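Local structure of putative uncharacterized protein (Pseudomonas phage 201phi2-1, 3R4V) at residues Val22-Asp35 / Val41-Arg54. The protein is of unknown function but belongs to the phage tubulin-like proteins and binds guanosine-5'-diphosphate. Sequence-based numbering, arbitrary orientation. Where two conformers were deposited one is given.
Sequences VDLGEAVHCFDTCD and VHRSVNVTLTKGTR
Val41 O lies 3.4 Å from Val22 CG1, where the two 3-10 segments meet. Val45 follows with both methyls against segment 22-35: CG1, anti to its carbonyl carbon (chi1 -58°), reaches Val28 CB at 3.6 Å, and CG2 lies 4.1 Å from Cys30 SG. Asn46 then grips Val28 O twice, its backbone N and its ND2 each at 3.1 Å, from opposite faces of the carbonyl plane. The same ND2 lies over one face of the His29 imidazole, ring and amide planes 18° apart. From here the strands run parallel, 19° between axes, and the amides and carbonyls of Cys30 and Asp32 bond to Asn46, Thr48 and Thr50. Thr48 CB sits 3.7 Å from Phe31 CD2, and a water joins Thr48 OG1 to Cys30 O. Thr53 OG1 donates to Thr33 O at 2.7 Å, on a lone pair, and accepts from Thr50 OG1. The pairing, part of the nucleotide-binding half of a tubulin-like fold, ends beside the pocket: the Asp32 side chain is about 4 Å (nearest atoms) from both guanosine-5'-diphosphate and the magnesium ion. Strand 28-32 separates edge strand 46-49 from strand 6-10; helix 11-18 packs on Cys30 and helix 71-76 on Phe31, Thr48 and Thr50.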
ATOM      1  N   VAL A  22      -2.230  -0.697  17.156  1.00 36.43           N
ATOM      2  CA  VAL A  22      -1.350  -1.284  18.162  1.00 38.02           C
ATOM      3  C   VAL A  22      -2.035  -2.380  18.973  1.00 42.12           C
ATOM      4  O   VAL A  22      -1.371  -3.222  19.576  1.00 45.23           O
ATOM      5  CB  VAL A  22      -0.747  -0.222  19.109  1.00 44.02           C
ATOM      6  CG1 VAL A  22       0.243   0.661  18.357  1.00 43.16           C
ATOM      7  CG2 VAL A  22      -1.847   0.607  19.771  1.00 49.52           C
ATOM      8  N   ASP A  23      -3.365  -2.379  18.978  1.00 43.16           N
ATOM      9  CA  ASP A  23      -4.096  -3.411  19.691  1.00 47.44           C
ATOM     10  C   ASP A  23      -3.857  -4.791  19.079  1.00 48.36           C
ATOM     11  O   ASP A  23      -4.151  -5.807  19.707  1.00 47.03           O
ATOM     12  CB  ASP A  23      -5.591  -3.086  19.722  1.00 48.95           C
ATOM     13  CG  ASP A  23      -6.157  -2.852  18.338  1.00 52.22           C
ATOM     14  OD1 ASP A  23      -5.945  -1.750  17.782  1.00 48.49           O
ATOM     15  OD2 ASP A  23      -6.811  -3.772  17.808  1.00 50.85           O
ATOM     16  N   LEU A  24      -3.327  -4.824  17.855  1.00 39.39           N
ATOM     17  CA  LEU A  24      -3.019  -6.089  17.183  1.00 42.11           C
ATOM     18  C   LEU A  24      -1.655  -6.644  17.595  1.00 40.83           C
ATOM     19  O   LEU A  24      -1.305  -7.773  17.257  1.00 45.53           O
ATOM     20  CB  LEU A  24      -3.095  -5.934  15.660  1.00 36.37           C
ATOM     21  CG  LEU A  24      -4.476  -5.546  15.129  1.00 40.36           C
ATOM     22  CD1 LEU A  24      -4.475  -5.487  13.600  1.00 38.14           C
ATOM     23  CD2 LEU A  24      -5.536  -6.514  15.648  1.00 40.30           C
ATOM     24  N   GLY A  25      -0.883  -5.834  18.307  1.00 41.11           N
ATOM     25  CA  GLY A  25       0.327  -6.300  18.962  1.00 39.87           C
ATOM     26  C   GLY A  25       1.352  -7.055  18.135  1.00 40.35           C
ATOM     27  O   GLY A  25       1.874  -6.551  17.137  1.00 41.69           O
ATOM     28  N   GLU A  26       1.636  -8.279  18.568  1.00 45.78           N
ATOM     29  CA  GLU A  26       2.709  -9.075  17.983  0.62 48.11           C
ATOM     30  C   GLU A  26       2.545  -9.303  16.481  1.00 40.54           C
ATOM     31  O   GLU A  26       3.527  -9.573  15.787  1.00 42.54           O
ATOM     32  CB  GLU A  26       2.841 -10.418  18.706  0.62 51.70           C
ATOM     33  CG  GLU A  26       4.277 -10.807  19.036  0.62 63.95           C
ATOM     34  CD  GLU A  26       4.909  -9.888  20.066  0.62 71.32           C
ATOM     35  OE1 GLU A  26       4.731 -10.139  21.277  0.62 72.54           O
ATOM     36  OE2 GLU A  26       5.584  -8.915  19.665  0.62 76.34           O
ATOM     37  N   ALA A  27       1.313  -9.188  15.983  1.00 39.69           N
ATOM     38  CA  ALA A  27       1.030  -9.404  14.559  1.00 34.11           C
ATOM     39  C   ALA A  27       1.519  -8.256  13.687  1.00 33.02           C
ATOM     40  O   ALA A  27       1.638  -8.401  12.465  1.00 32.76           O
ATOM     41  CB  ALA A  27      -0.463  -9.628  14.334  1.00 35.45           C
ATOM     42  N   VAL A  28       1.803  -7.123  14.322  1.00 32.82           N
ATOM     43  CA  VAL A  28       2.225  -5.909  13.623  1.00 31.47           C
ATOM     44  C   VAL A  28       3.759  -5.764  13.580  1.00 33.00           C
ATOM     45  O   VAL A  28       4.443  -5.862  14.605  1.00 34.92           O
ATOM     46  CB  VAL A  28       1.578  -4.663  14.275  1.00 30.76           C
ATOM     47  CG1 VAL A  28       2.069  -3.404  13.626  1.00 30.46           C
ATOM     48  CG2 VAL A  28       0.047  -4.751  14.197  1.00 26.06           C
ATOM     49  N   HIS A  29       4.291  -5.541  12.383  1.00 32.83           N
ATOM     50  CA  HIS A  29       5.727  -5.389  12.176  1.00 34.67           C
ATOM     51  C   HIS A  29       6.005  -4.102  11.419  1.00 29.72           C
ATOM     52  O   HIS A  29       5.531  -3.927  10.289  1.00 28.60           O
ATOM     53  CB  HIS A  29       6.268  -6.574  11.377  1.00 37.19           C
ATOM     54  CG  HIS A  29       6.085  -7.890  12.064  1.00 39.97           C
ATOM     55  ND1 HIS A  29       7.126  -8.569  12.657  1.00 40.72           N
ATOM     56  CD2 HIS A  29       4.978  -8.646  12.266  1.00 43.38           C
ATOM     57  CE1 HIS A  29       6.670  -9.687  13.197  1.00 47.11           C
ATOM     58  NE2 HIS A  29       5.369  -9.758  12.973  1.00 42.50           N
ATOM     59  N   CYS A  30       6.775  -3.204  12.034  1.00 31.12           N
ATOM     60  CA  CYS A  30       7.065  -1.902  11.433  1.00 29.00           C
ATOM     61  C   CYS A  30       8.526  -1.779  11.042  1.00 28.20           C
ATOM     62  O   CYS A  30       9.398  -2.253  11.755  1.00 31.60           O
ATOM     63  CB  CYS A  30       6.727  -0.775  12.410  1.00 32.25           C
ATOM     64  SG  CYS A  30       5.008  -0.737  12.915  1.00 34.32           S
ATOM     65  N   PHE A  31       8.779  -1.117   9.919  1.00 24.88           N
ATOM     66  CA  PHE A  31      10.138  -0.901   9.431  1.00 30.91           C
ATOM     67  C   PHE A  31      10.328   0.538   8.959  1.00 28.76           C
ATOM     68  O   PHE A  31       9.441   1.118   8.333  1.00 27.53           O
ATOM     69  CB  PHE A  31      10.438  -1.866   8.275  1.00 27.92           C
ATOM     70  CG  PHE A  31      10.247  -3.306   8.636  1.00 27.54           C
ATOM     71  CD1 PHE A  31       9.026  -3.926   8.437  1.00 28.85           C
ATOM     72  CD2 PHE A  31      11.274  -4.028   9.221  1.00 32.59           C
ATOM     73  CE1 PHE A  31       8.835  -5.251   8.794  1.00 28.37           C
ATOM     74  CE2 PHE A  31      11.092  -5.349   9.586  1.00 38.96           C
ATOM     75  CZ  PHE A  31       9.866  -5.964   9.372  1.00 35.78           C
ATOM     76  N   ASP A  32      11.490   1.106   9.261  1.00 31.27           N
ATOM     77  CA  ASP A  32      11.844   2.438   8.790  1.00 32.01           C
ATOM     78  C   ASP A  32      13.358   2.575   8.784  1.00 33.38           C
ATOM     79  O   ASP A  32      14.080   1.682   9.236  1.00 32.94           O
ATOM     80  CB  ASP A  32      11.216   3.527   9.674  1.00 36.91           C
ATOM     81  CG  ASP A  32      10.879   4.803   8.900  1.00 39.35           C
ATOM     82  OD1 ASP A  32      10.121   5.639   9.436  1.00 35.73           O
ATOM     83  OD2 ASP A  32      11.355   4.974   7.754  1.00 32.46           O
ATOM     84  N   THR A  33      13.830   3.705   8.270  1.00 29.12           N
ATOM     85  CA  THR A  33      15.257   3.962   8.122  1.00 33.53           C
ATOM     86  C   THR A  33      15.791   4.844   9.244  1.00 36.58           C
ATOM     87  O   THR A  33      17.005   5.003   9.405  1.00 40.19           O
ATOM     88  CB  THR A  33      15.534   4.622   6.772  1.00 35.86           C
ATOM     89  OG1 THR A  33      14.660   5.745   6.611  1.00 32.96           O
ATOM     90  CG2 THR A  33      15.281   3.625   5.641  1.00 26.54           C
ATOM     91  N   CYS A  34      14.871   5.430  10.005  1.00 37.12           N
ATOM     92  CA  CYS A  34      15.245   6.175  11.207  0.57 44.66           C
ATOM     93  C   CYS A  34      14.081   6.134  12.184  1.00 42.31           C
ATOM     94  O   CYS A  34      13.162   5.339  12.011  1.00 40.86           O
ATOM     95  CB  CYS A  34      15.646   7.618  10.883  0.57 46.44           C
ATOM     96  SG  CYS A  34      16.607   8.437  12.189  0.57 65.68           S
ATOM     97  N   ASP A  35      14.132   6.959  13.226  1.00 50.01           N
ATOM     98  CA  ASP A  35      13.109   6.914  14.269  1.00 46.97           C
ATOM     99  C   ASP A  35      12.225   8.162  14.336  1.00 49.57           C
ATOM    100  O   ASP A  35      11.598   8.423  15.366  1.00 58.40           O
ATOM    101  CB  ASP A  35      13.750   6.639  15.642  1.00 54.56           C
ATOM    102  CG  ASP A  35      14.635   7.786  16.133  1.00 63.22           C
ATOM    103  OD1 ASP A  35      14.964   8.695  15.341  1.00 59.76           O
ATOM    104  OD2 ASP A  35      15.012   7.767  17.328  1.00 70.91           O
ATOM    105  N   VAL A  41       3.434   4.484  21.745  1.00 50.25           N
ATOM    106  CA  VAL A  41       2.493   3.377  21.522  1.00 55.63           C
ATOM    107  C   VAL A  41       3.089   2.220  20.726  1.00 56.31           C
ATOM    108  O   VAL A  41       2.584   1.096  20.775  1.00 54.00           O
ATOM    109  CB  VAL A  41       1.181   3.831  20.833  1.00 53.74           C
ATOM    110  CG1 VAL A  41       0.378   4.750  21.748  1.00 61.01           C
ATOM    111  CG2 VAL A  41       1.472   4.488  19.489  1.00 56.38           C
ATOM    112  N   HIS A  42       4.165   2.501  20.001  1.00 57.52           N
ATOM    113  CA  HIS A  42       4.824   1.493  19.181  1.00 51.28           C
ATOM    114  C   HIS A  42       5.492   0.393  20.005  1.00 46.53           C
ATOM    115  O   HIS A  42       5.819  -0.666  19.480  1.00 48.23           O
ATOM    116  CB  HIS A  42       5.841   2.147  18.251  1.00 44.70           C
ATOM    117  CG  HIS A  42       5.231   2.775  17.038  1.00 39.40           C
ATOM    118  ND1 HIS A  42       5.426   4.099  16.706  1.00 42.34           N
ATOM    119  CD2 HIS A  42       4.450   2.253  16.062  1.00 43.81           C
ATOM    120  CE1 HIS A  42       4.788   4.366  15.578  1.00 43.54           C
ATOM    121  NE2 HIS A  42       4.183   3.263  15.171  1.00 42.15           N
ATOM    122  N   ARG A  43       5.701   0.653  21.291  0.57 49.36           N
ATOM    123  CA  ARG A  43       6.268  -0.355  22.174  0.57 52.26           C
ATOM    124  C   ARG A  43       5.429  -1.629  22.137  0.57 55.52           C
ATOM    125  O   ARG A  43       5.935  -2.723  22.393  0.57 59.08           O
ATOM    126  CB  ARG A  43       6.357   0.182  23.603  0.57 57.68           C
ATOM    127  CG  ARG A  43       7.214   1.433  23.731  0.57 63.53           C
ATOM    128  CD  ARG A  43       7.196   1.978  25.149  0.57 67.67           C
ATOM    129  NE  ARG A  43       7.689   1.003  26.116  0.57 70.99           N
ATOM    130  CZ  ARG A  43       6.908   0.201  26.834  0.57 72.99           C
ATOM    131  NH1 ARG A  43       5.589   0.256  26.698  0.57 70.51           N
ATOM    132  NH2 ARG A  43       7.449  -0.657  27.689  0.57 72.93           N
ATOM    133  N   SER A  44       4.150  -1.479  21.802  1.00 56.95           N
ATOM    134  CA  SER A  44       3.207  -2.600  21.771  1.00 56.89           C
ATOM    135  C   SER A  44       3.344  -3.489  20.531  1.00 56.80           C
ATOM    136  O   SER A  44       2.694  -4.535  20.426  1.00 51.66           O
ATOM    137  CB  SER A  44       1.769  -2.083  21.868  1.00 54.69           C
ATOM    138  OG  SER A  44       1.543  -1.411  23.097  1.00 62.14           O
ATOM    139  N   VAL A  45       4.172  -3.069  19.583  1.00 49.02           N
ATOM    140  CA  VAL A  45       4.343  -3.830  18.349  1.00 45.49           C
ATOM    141  C   VAL A  45       5.827  -3.985  18.005  1.00 45.55           C
ATOM    142  O   VAL A  45       6.698  -3.489  18.724  1.00 46.78           O
ATOM    143  CB  VAL A  45       3.597  -3.179  17.168  1.00 44.76           C
ATOM    144  CG1 VAL A  45       2.101  -3.040  17.485  1.00 46.58           C
ATOM    145  CG2 VAL A  45       4.204  -1.831  16.821  1.00 42.17           C
ATOM    146  N   ASN A  46       6.112  -4.682  16.912  1.00 42.77           N
ATOM    147  CA  ASN A  46       7.487  -4.838  16.462  1.00 37.95           C
ATOM    148  C   ASN A  46       7.952  -3.619  15.676  1.00 40.47           C
ATOM    149  O   ASN A  46       7.242  -3.123  14.805  1.00 41.38           O
ATOM    150  CB  ASN A  46       7.640  -6.111  15.629  1.00 47.03           C
ATOM    151  CG  ASN A  46       7.280  -7.364  16.410  1.00 54.29           C
ATOM    152  OD1 ASN A  46       8.050  -7.820  17.251  1.00 52.04           O
ATOM    153  ND2 ASN A  46       6.107  -7.923  16.133  1.00 46.81           N
ATOM    154  N   VAL A  47       9.143  -3.126  16.006  1.00 44.79           N
ATOM    155  CA  VAL A  47       9.736  -2.029  15.252  1.00 44.85           C
ATOM    156  C   VAL A  47      11.190  -2.341  14.944  1.00 39.36           C
ATOM    157  O   VAL A  47      11.975  -2.630  15.848  1.00 45.25           O
ATOM    158  CB  VAL A  47       9.656  -0.700  16.021  1.00 48.40           C
ATOM    159  CG1 VAL A  47      10.329   0.404  15.228  1.00 47.86           C
ATOM    160  CG2 VAL A  47       8.207  -0.343  16.312  1.00 47.39           C
ATOM    161  N   THR A  48      11.543  -2.284  13.663  1.00 38.13           N
ATOM    162  CA  THR A  48      12.916  -2.533  13.250  1.00 33.72           C
ATOM    163  C   THR A  48      13.399  -1.402  12.351  1.00 34.78           C
ATOM    164  O   THR A  48      12.768  -1.089  11.345  1.00 37.61           O
ATOM    165  CB  THR A  48      13.041  -3.872  12.507  1.00 36.94           C
ATOM    166  OG1 THR A  48      12.482  -4.922  13.309  1.00 44.92           O
ATOM    167  CG2 THR A  48      14.502  -4.181  12.201  1.00 46.29           C
ATOM    168  N   LEU A  49      14.509  -0.779  12.739  1.00 40.05           N
ATOM    169  CA  LEU A  49      15.098   0.311  11.963  1.00 38.29           C
ATOM    170  C   LEU A  49      16.378  -0.161  11.277  1.00 34.26           C
ATOM    171  O   LEU A  49      17.231  -0.781  11.918  1.00 43.05           O
ATOM    172  CB  LEU A  49      15.415   1.510  12.863  1.00 38.40           C
ATOM    173  CG  LEU A  49      14.264   2.009  13.743  1.00 43.98           C
ATOM    174  CD1 LEU A  49      14.732   3.162  14.617  1.00 51.82           C
ATOM    175  CD2 LEU A  49      13.063   2.415  12.902  1.00 50.27           C
ATOM    176  N   THR A  50      16.493   0.121   9.978  1.00 39.02           N
ATOM    177  CA  THR A  50      17.674  -0.261   9.214  1.00 35.98           C
ATOM    178  C   THR A  50      18.914   0.474   9.711  1.00 43.08           C
ATOM    179  O   THR A  50      18.823   1.556  10.296  1.00 47.36           O
ATOM    180  CB  THR A  50      17.504   0.005   7.695  1.00 30.01           C
ATOM    181  OG1 THR A  50      17.124   1.370   7.484  1.00 36.34           O
ATOM    182  CG2 THR A  50      16.432  -0.899   7.106  1.00 30.73           C
ATOM    183  N   LYS A  51      20.069  -0.133   9.475  1.00 39.23           N
ATOM    184  CA  LYS A  51      21.340   0.410   9.933  1.00 38.29           C
ATOM    185  C   LYS A  51      21.973   1.323   8.880  1.00 43.19           C
ATOM    186  O   LYS A  51      21.799   1.117   7.675  1.00 47.39           O
ATOM    187  CB  LYS A  51      22.296  -0.733  10.287  1.00 51.28           C
ATOM    188  CG  LYS A  51      21.956  -1.442  11.597  1.00 65.50           C
ATOM    189  CD  LYS A  51      22.128  -2.953  11.488  1.00 78.28           C
ATOM    190  CE  LYS A  51      23.520  -3.331  10.999  1.00 88.35           C
ATOM    191  NZ  LYS A  51      24.585  -2.956  11.970  1.00 95.33           N
ATOM    192  N   GLY A  52      22.690   2.340   9.348  1.00 42.53           N
ATOM    193  CA  GLY A  52      23.422   3.241   8.478  1.00 42.30           C
ATOM    194  C   GLY A  52      22.581   4.087   7.543  1.00 40.16           C
ATOM    195  O   GLY A  52      23.067   4.517   6.493  1.00 41.34           O
ATOM    196  N   THR A  53      21.330   4.348   7.917  1.00 38.94           N
ATOM    197  CA  THR A  53      20.414   5.065   7.033  1.00 44.37           C
ATOM    198  C   THR A  53      19.857   6.357   7.623  1.00 50.76           C
ATOM    199  O   THR A  53      18.925   6.935   7.067  1.00 46.46           O
ATOM    200  CB  THR A  53      19.217   4.190   6.604  1.00 40.96           C
ATOM    201  OG1 THR A  53      18.629   3.581   7.759  1.00 41.95           O
ATOM    202  CG2 THR A  53      19.654   3.106   5.627  1.00 39.76           C
ATOM    203  N   ARG A  54      20.412   6.811   8.741  1.00 59.37           N
ATOM    204  CA  ARG A  54      19.953   8.060   9.336  1.00 77.54           C
ATOM    205  C   ARG A  54      20.243   9.244   8.411  1.00 79.35           C
ATOM    206  O   ARG A  54      19.336   9.803   7.793  1.00 77.80           O
ATOM    207  CB  ARG A  54      20.596   8.285  10.706  1.00 93.92           C
ATOM    208  CG  ARG A  54      20.187   7.273  11.766  1.00111.34           C
ATOM    209  CD  ARG A  54      20.619   7.734  13.152  1.00128.24           C
ATOM    210  NE  ARG A  54      20.332   6.742  14.186  1.00140.34           N
ATOM    211  CZ  ARG A  54      21.234   5.904  14.690  1.00147.37           C
ATOM    212  NH1 ARG A  54      22.488   5.937  14.257  1.00148.93           N
ATOM    213  NH2 ARG A  54      20.884   5.035  15.629  1.00149.48           N
TER
HETATM  214  O   HOH W   1       9.712  -4.967  13.095  1.00 38.22           O